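Local coordinates for protein alcohol dehydrogenase IV (Corynebacterium glutamicum, PDB 3IV7) that probably reduces maleylacetate with NAD(H) as an enzyme of the iron-containing alcohol dehydrogenase family, at residues Ser316-Ala321 with Arg344-Ala349; Gly239-Ile244 with Ala261-Tyr266; Cys245-Gly250 with Asp323-Lys328. One frame throughout, in Å; residues are numbered along the deposited sequence.

Interaction 1 (Ser316-Ala321 with Arg344-Ala349)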
# COMPACT_ATOMS: atom_id res chain seq x y z
N SER A 316 -21.63 35.85 6.27
CA SER A 316 -23.03 35.68 5.94
C SER A 316 -23.29 34.34 5.23
O SER A 316 -24.40 33.88 5.22
CB SER A 316 -23.53 36.85 5.07
OG SER A 316 -22.81 36.89 3.85
N GLY A 317 -22.27 33.76 4.63
CA GLY A 317 -22.36 32.45 3.97
C GLY A 317 -22.12 31.21 4.84
O GLY A 317 -22.37 30.08 4.41
N ILE A 318 -21.67 31.42 6.07
CA ILE A 318 -21.37 30.29 6.99
C ILE A 318 -22.63 29.45 7.37
O ILE A 318 -22.58 28.22 7.40
CB ILE A 318 -20.69 30.79 8.25
CG1 ILE A 318 -19.28 31.29 7.92
CG2 ILE A 318 -20.65 29.69 9.34
CD1 ILE A 318 -18.63 32.08 9.07
N ALA A 319 -23.75 30.11 7.67
CA ALA A 319 -24.99 29.40 8.02
C ALA A 319 -25.35 28.36 6.91
O ALA A 319 -25.73 27.23 7.21
CB ALA A 319 -26.15 30.38 8.25
N GLU A 320 -25.24 28.76 5.66
CA GLU A 320 -25.53 27.89 4.54
C GLU A 320 -24.47 26.77 4.42
O GLU A 320 -24.82 25.58 4.22
CB GLU A 320 -25.58 28.69 3.25
CG GLU A 320 -25.89 27.85 1.99
CD GLU A 320 -25.91 28.69 0.71
OE1 GLU A 320 -25.70 29.93 0.81
OE2 GLU A 320 -26.11 28.11 -0.39
N ALA A 321 -23.19 27.14 4.52
CA ALA A 321 -22.15 26.17 4.44
C ALA A 321 -22.42 25.08 5.45
O ALA A 321 -22.26 23.90 5.17
CB ALA A 321 -20.76 26.81 4.69
N ARG A 344 -18.46 27.96 14.30
CA ARG A 344 -17.27 28.56 14.95
C ARG A 344 -16.00 28.19 14.20
O ARG A 344 -15.09 29.01 14.05
CB ARG A 344 -17.15 28.12 16.42
CG ARG A 344 -15.96 28.77 17.19
CD ARG A 344 -16.23 30.21 17.50
NE ARG A 344 -15.07 30.90 18.05
CZ ARG A 344 -14.10 31.44 17.33
NH1 ARG A 344 -14.09 31.31 16.00
NH2 ARG A 344 -13.11 32.08 17.93
N LEU A 345 -15.94 26.96 13.73
CA LEU A 345 -14.80 26.50 12.96
C LEU A 345 -14.66 27.36 11.69
O LEU A 345 -13.57 27.85 11.39
CB LEU A 345 -14.96 25.03 12.60
CG LEU A 345 -13.82 24.40 11.82
CD1 LEU A 345 -13.81 22.85 12.03
CD2 LEU A 345 -13.87 24.77 10.33
N LEU A 346 -15.76 27.52 10.96
CA LEU A 346 -15.73 28.31 9.73
C LEU A 346 -15.45 29.83 9.99
O LEU A 346 -14.87 30.49 9.15
CB LEU A 346 -17.02 28.13 8.94
CG LEU A 346 -17.17 26.78 8.23
CD1 LEU A 346 -18.51 26.71 7.47
CD2 LEU A 346 -16.02 26.54 7.31
N GLU A 347 -15.88 30.35 11.15
CA GLU A 347 -15.54 31.74 11.54
C GLU A 347 -14.05 31.89 11.71
O GLU A 347 -13.48 32.89 11.30
CB GLU A 347 -16.21 32.13 12.85
CG GLU A 347 -17.66 32.30 12.78
CD GLU A 347 -18.30 32.37 14.16
OE1 GLU A 347 -17.63 32.86 15.11
OE2 GLU A 347 -19.45 31.92 14.29
N ALA A 348 -13.42 30.90 12.33
CA ALA A 348 -11.97 30.92 12.54
C ALA A 348 -11.22 30.88 11.21
O ALA A 348 -10.25 31.63 11.02
CB ALA A 348 -11.53 29.76 13.43
N ALA A 349 -11.66 30.00 10.31
CA ALA A 349 -11.04 29.87 8.99
C ALA A 349 -11.27 31.12 8.15
O ALA A 349 -10.42 31.49 7.36
CB ALA A 349 -11.54 28.64 8.27
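I318 and L346 form the tight part of this contact. Both side chains point into the gap between helices 318-326 and 339-351, and they run past each other in opposite directions. The branches of I318 straddle L346 CB: I318 CG2 and CG1 are each 4.0 Å from it. With CG beside its own backbone N (chi1 -73°), L346 then extends fully, which carries CD1 on to A321. A321 CB meets L346 CD1 at 3.6 Å, the shortest approach between the two segments. All three residues are buried, and no hydrogen bond crosses. This is an aliphatic helix-helix contact in the helical C-terminal part of the iron-containing alcohol dehydrogenase fold.

The looser side is at E347, which is partly exposed. Its aliphatic part still takes part: I318 CD1 touches E347 CG at 3.8 Å, the two side chains crossing at about a right angle. Beyond CG the chain is extended, and the carboxylate leaves the apolar layer. There E347 OE1 faces R344 NH1 at 4.0 Å, a long salt bridge. The oxygen lies well out of the guanidinium plane, so only the charges interact. R344 has a second acidic partner, E353, through NH2.

I318 touches F313 and A321 touches F252, both in loops. L345 and L346 rest on I244 of helix 240-250. L345 also meets F270, and A348 and A349 meet Y266, all of helix 256-271.

Interaction 2 (Gly239-Ile244 with Ala261-Tyr266)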
# COMPACT_ATOMS: atom_id res chain seq x y z
N GLY A 239 -13.35 12.70 5.39
CA GLY A 239 -13.65 13.06 6.75
C GLY A 239 -14.19 14.49 6.78
O GLY A 239 -14.51 15.06 5.73
N LEU A 240 -14.29 15.07 7.98
CA LEU A 240 -14.81 16.45 8.17
C LEU A 240 -14.18 17.48 7.23
O LEU A 240 -14.89 18.28 6.62
CB LEU A 240 -14.61 16.89 9.62
CG LEU A 240 -15.08 18.31 10.03
CD1 LEU A 240 -16.57 18.50 9.81
CD2 LEU A 240 -14.71 18.60 11.47
N HIS A 241 -12.84 17.49 7.14
CA HIS A 241 -12.14 18.47 6.32
C HIS A 241 -12.62 18.45 4.91
O HIS A 241 -12.94 19.50 4.36
CB HIS A 241 -10.62 18.25 6.32
CG HIS A 241 -9.90 19.05 5.29
ND1 HIS A 241 -9.38 20.29 5.55
CD2 HIS A 241 -9.64 18.79 3.98
CE1 HIS A 241 -8.82 20.76 4.45
NE2 HIS A 241 -8.97 19.88 3.49
N HIS A 242 -12.69 17.27 4.32
CA HIS A 242 -13.08 17.15 2.92
C HIS A 242 -14.53 17.51 2.71
O HIS A 242 -14.86 18.07 1.68
CB HIS A 242 -12.76 15.74 2.38
CG HIS A 242 -11.31 15.45 2.29
ND1 HIS A 242 -10.56 15.06 3.39
CD2 HIS A 242 -10.43 15.57 1.26
CE1 HIS A 242 -9.30 14.94 3.02
NE2 HIS A 242 -9.20 15.23 1.74
N LYS A 243 -15.39 17.17 3.65
CA LYS A 243 -16.81 17.53 3.53
C LYS A 243 -16.95 19.07 3.52
O LYS A 243 -17.65 19.61 2.69
CB LYS A 243 -17.63 16.94 4.66
CG LYS A 243 -17.72 15.40 4.69
CD LYS A 243 -18.08 14.81 3.34
CE LYS A 243 -18.23 13.29 3.43
NZ LYS A 243 -18.73 12.74 2.15
N ILE A 244 -16.25 19.74 4.44
CA ILE A 244 -16.25 21.20 4.48
C ILE A 244 -15.75 21.77 3.14
O ILE A 244 -16.43 22.59 2.50
CB ILE A 244 -15.36 21.73 5.60
CG1 ILE A 244 -15.98 21.44 6.97
CG2 ILE A 244 -15.12 23.22 5.42
CD1 ILE A 244 -15.07 21.72 8.13
N ALA A 261 -5.94 24.26 1.98
CA ALA A 261 -4.83 24.73 2.77
C ALA A 261 -5.30 25.49 3.98
O ALA A 261 -4.81 25.26 5.09
CB ALA A 261 -3.89 25.61 1.93
N THR A 262 -6.28 26.36 3.78
CA THR A 262 -6.79 27.22 4.83
C THR A 262 -7.58 26.46 5.89
O THR A 262 -7.39 26.68 7.08
CB THR A 262 -7.67 28.33 4.26
OG1 THR A 262 -6.91 29.10 3.32
CG2 THR A 262 -8.21 29.26 5.39
N VAL A 263 -8.44 25.56 5.45
CA VAL A 263 -9.34 24.85 6.35
C VAL A 263 -8.64 23.80 7.24
O VAL A 263 -9.01 23.62 8.42
CB VAL A 263 -10.49 24.20 5.55
CG1 VAL A 263 -11.26 23.23 6.43
CG2 VAL A 263 -11.41 25.28 4.98
N LEU A 264 -7.61 23.15 6.68
CA LEU A 264 -6.90 22.05 7.36
C LEU A 264 -6.51 22.30 8.82
O LEU A 264 -6.86 21.52 9.69
CB LEU A 264 -5.68 21.63 6.54
CG LEU A 264 -4.78 20.55 7.17
CD1 LEU A 264 -5.56 19.28 7.52
CD2 LEU A 264 -3.58 20.24 6.24
N PRO A 265 -5.78 23.40 9.10
CA PRO A 265 -5.38 23.58 10.50
C PRO A 265 -6.54 23.71 11.48
O PRO A 265 -6.41 23.36 12.65
CB PRO A 265 -4.59 24.87 10.47
CG PRO A 265 -5.09 25.59 9.18
CD PRO A 265 -5.31 24.50 8.24
N TYR A 266 -7.66 24.24 11.00
CA TYR A 266 -8.87 24.41 11.84
C TYR A 266 -9.54 23.06 12.12
O TYR A 266 -9.96 22.79 13.25
CB TYR A 266 -9.84 25.45 11.20
CG TYR A 266 -9.17 26.79 11.11
CD1 TYR A 266 -9.02 27.58 12.25
CD2 TYR A 266 -8.53 27.18 9.96
CE1 TYR A 266 -8.29 28.71 12.22
CE2 TYR A 266 -7.82 28.33 9.91
CZ TYR A 266 -7.69 29.10 11.05
OH TYR A 266 -6.97 30.28 11.02
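H241 points its ring across at V263 and L264. The ring meets the two residues in different ways. L264 N sits at the ring edge, close to its plane, 3.5 Å from H241 CE1. The CB of L264 follows at 3.9 Å from the same CE1. V263 comes in obliquely, and its CG1 is 3.6 Å from H241 ND1. These are van der Waals contacts; no hydrogen bond joins the segments. The imidazole reaches this far because CG is anti to the backbone N (chi1 168°). Its polar end is held by H260, with H241 NE2 hydrogen-bonded to H260 ND1.

One turn on, I244 meets the same valine. Its CG2 lies 4.0 Å from V263 CG1, and the two side chains cross at a slant. V263 CG1 therefore has H241 and I244 as neighbours at once. H241 CD2 also sits over the ring centre of H242, which is hydrogen-bonded to H177 and D180. H177 and H242 probably match metal-binding histidines of relatives.

The contact lies in the helical C-terminal part of the fold. The helix axes approach to 9.7 Å and are nearer antiparallel than parallel, at 143°. The second helix is kinked at P265 and Y266, just past the contact. Helix 164-181 lies alongside, with A176 against both H241 and L264. I244 packs on L342 of helix 339-351.

Interaction 3 (Cys245-Gly250 with Asp323-Lys328)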
# COMPACT_ATOMS: atom_id res chain seq x y z
N CYS A 245 -14.59 21.30 2.69
CA CYS A 245 -14.00 21.80 1.44
C CYS A 245 -14.85 21.55 0.21
O CYS A 245 -14.90 22.40 -0.70
CB CYS A 245 -12.59 21.25 1.28
SG CYS A 245 -11.48 21.93 2.57
N HIS A 246 -15.52 20.39 0.17
CA HIS A 246 -16.42 20.07 -0.93
C HIS A 246 -17.55 21.13 -1.00
O HIS A 246 -17.83 21.64 -2.04
CB HIS A 246 -16.99 18.65 -0.78
CG HIS A 246 -17.81 18.18 -1.94
ND1 HIS A 246 -19.16 17.91 -1.85
CD2 HIS A 246 -17.46 17.88 -3.22
CE1 HIS A 246 -19.61 17.48 -3.02
NE2 HIS A 246 -18.60 17.46 -3.87
N THR A 247 -18.16 21.43 0.14
CA THR A 247 -19.19 22.49 0.24
C THR A 247 -18.63 23.84 -0.20
O THR A 247 -19.25 24.55 -1.00
CB THR A 247 -19.71 22.65 1.67
OG1 THR A 247 -20.36 21.46 2.10
CG2 THR A 247 -20.70 23.84 1.79
N LEU A 248 -17.43 24.20 0.30
CA LEU A 248 -16.87 25.52 0.00
C LEU A 248 -16.51 25.65 -1.49
O LEU A 248 -16.72 26.70 -2.09
CB LEU A 248 -15.68 25.85 0.92
CG LEU A 248 -15.95 26.06 2.43
CD1 LEU A 248 -14.66 26.35 3.21
CD2 LEU A 248 -16.95 27.19 2.67
N GLY A 249 -16.02 24.57 -2.09
CA GLY A 249 -15.69 24.54 -3.53
C GLY A 249 -16.94 24.44 -4.40
O GLY A 249 -17.04 25.07 -5.44
N GLY A 250 -17.90 23.64 -3.96
CA GLY A 250 -19.10 23.36 -4.75
C GLY A 250 -20.11 24.48 -4.71
O GLY A 250 -20.53 24.99 -5.74
N ASP A 323 -25.34 24.39 6.96
CA ASP A 323 -26.54 23.64 6.51
C ASP A 323 -26.23 22.48 5.61
O ASP A 323 -26.73 21.39 5.83
CB ASP A 323 -27.48 24.54 5.75
CG ASP A 323 -28.61 24.90 6.51
OD1 ASP A 323 -29.42 23.99 6.82
OD2 ASP A 323 -28.73 26.09 6.83
N VAL A 324 -25.45 22.75 4.56
CA VAL A 324 -25.11 21.79 3.55
C VAL A 324 -24.15 20.69 4.01
O VAL A 324 -24.16 19.57 3.47
CB VAL A 324 -24.44 22.50 2.37
CG1 VAL A 324 -23.83 21.49 1.40
CG2 VAL A 324 -25.46 23.40 1.67
N THR A 325 -23.31 21.01 4.97
CA THR A 325 -22.25 20.12 5.39
C THR A 325 -22.56 19.27 6.61
O THR A 325 -22.05 18.15 6.73
CB THR A 325 -21.00 20.93 5.72
OG1 THR A 325 -20.60 21.65 4.56
CG2 THR A 325 -19.86 20.00 6.18
N LEU A 326 -23.35 19.79 7.52
CA LEU A 326 -23.56 19.14 8.80
C LEU A 326 -24.00 17.69 8.58
O LEU A 326 -23.38 16.77 9.12
CB LEU A 326 -24.56 19.92 9.65
CG LEU A 326 -24.49 19.78 11.18
CD1 LEU A 326 -23.08 20.01 11.70
CD2 LEU A 326 -25.46 20.78 11.82
N GLU A 327 -24.97 17.48 7.70
CA GLU A 327 -25.52 16.14 7.45
C GLU A 327 -24.57 15.23 6.64
O GLU A 327 -24.81 14.04 6.53
CB GLU A 327 -26.86 16.24 6.73
CG GLU A 327 -26.76 16.75 5.29
CD GLU A 327 -28.13 17.00 4.66
OE1 GLU A 327 -29.15 16.97 5.38
OE2 GLU A 327 -28.17 17.21 3.42
N LYS A 328 -23.52 15.80 6.06
CA LYS A 328 -22.55 15.03 5.29
C LYS A 328 -21.38 14.54 6.17
O LYS A 328 -20.61 13.67 5.75
CB LYS A 328 -22.00 15.88 4.12
CG LYS A 328 -23.03 16.17 2.99
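T247 and T325 meet through their hydroxyls. T247 OG1 and T325 OG1 share a hydrogen bond, modelled at 2.5 Å. That is very short, so the exact length is doubtful. The two side chains approach at a slant, and T325 OG1 also lies 3.2 Å from T247 CB. V324 lines the remainder of the contact. It slides past T247 in the opposite direction, and its CG1 lies 3.5 Å from T247 OG1. The same methyl is 3.9 Å from T247 CG2. One apolar branch thus packs against both branches of the threonine.

The contact joins helices 240-250 and 318-326 in the all-helical C-terminal part of the iron-containing alcohol dehydrogenase fold.

Both threonines have the same rotamer. OG1 stands beside the backbone N and anti to the carbonyl carbon (chi1 -63° for T247). This turns each hydroxyl back along its helix, to the carbonyl one turn earlier. T325 OG1 is hydrogen-bonded to A321 O. T247 OG1 has a weak bond to K243 O. Each hydroxyl thus has a partner across the contact and one in its own helix.

T325 also touches K243, and L342 of helix 339-351. L326 packs on L342 and R339 of the same helix. R339 forms a salt bridge with D323, a further link between helices 318-326 and 339-351.

In the fold
All three interactions lie in the helical C-terminal part, on one side of the chain's centre. Interaction 2 is the deepest, at about 12 Å from that centre (centre to centre), and all its touching residues are buried. Interaction 1 is the outermost, at about 23 Å. Interaction 3 lies between them. Helix 240-250 serves interactions 2 and 3, and helix 318-326 serves interactions 1 and 3. The chemistry differs too. Interaction 1 is aliphatic with a charged, partly exposed edge, interaction 2 sets an imidazole against a helix backbone and aliphatic groups, and interaction 3 pairs two hydroxyls. A321 O lies 3.7 Å from T247 CG2, which joins interactions 1 and 3 directly.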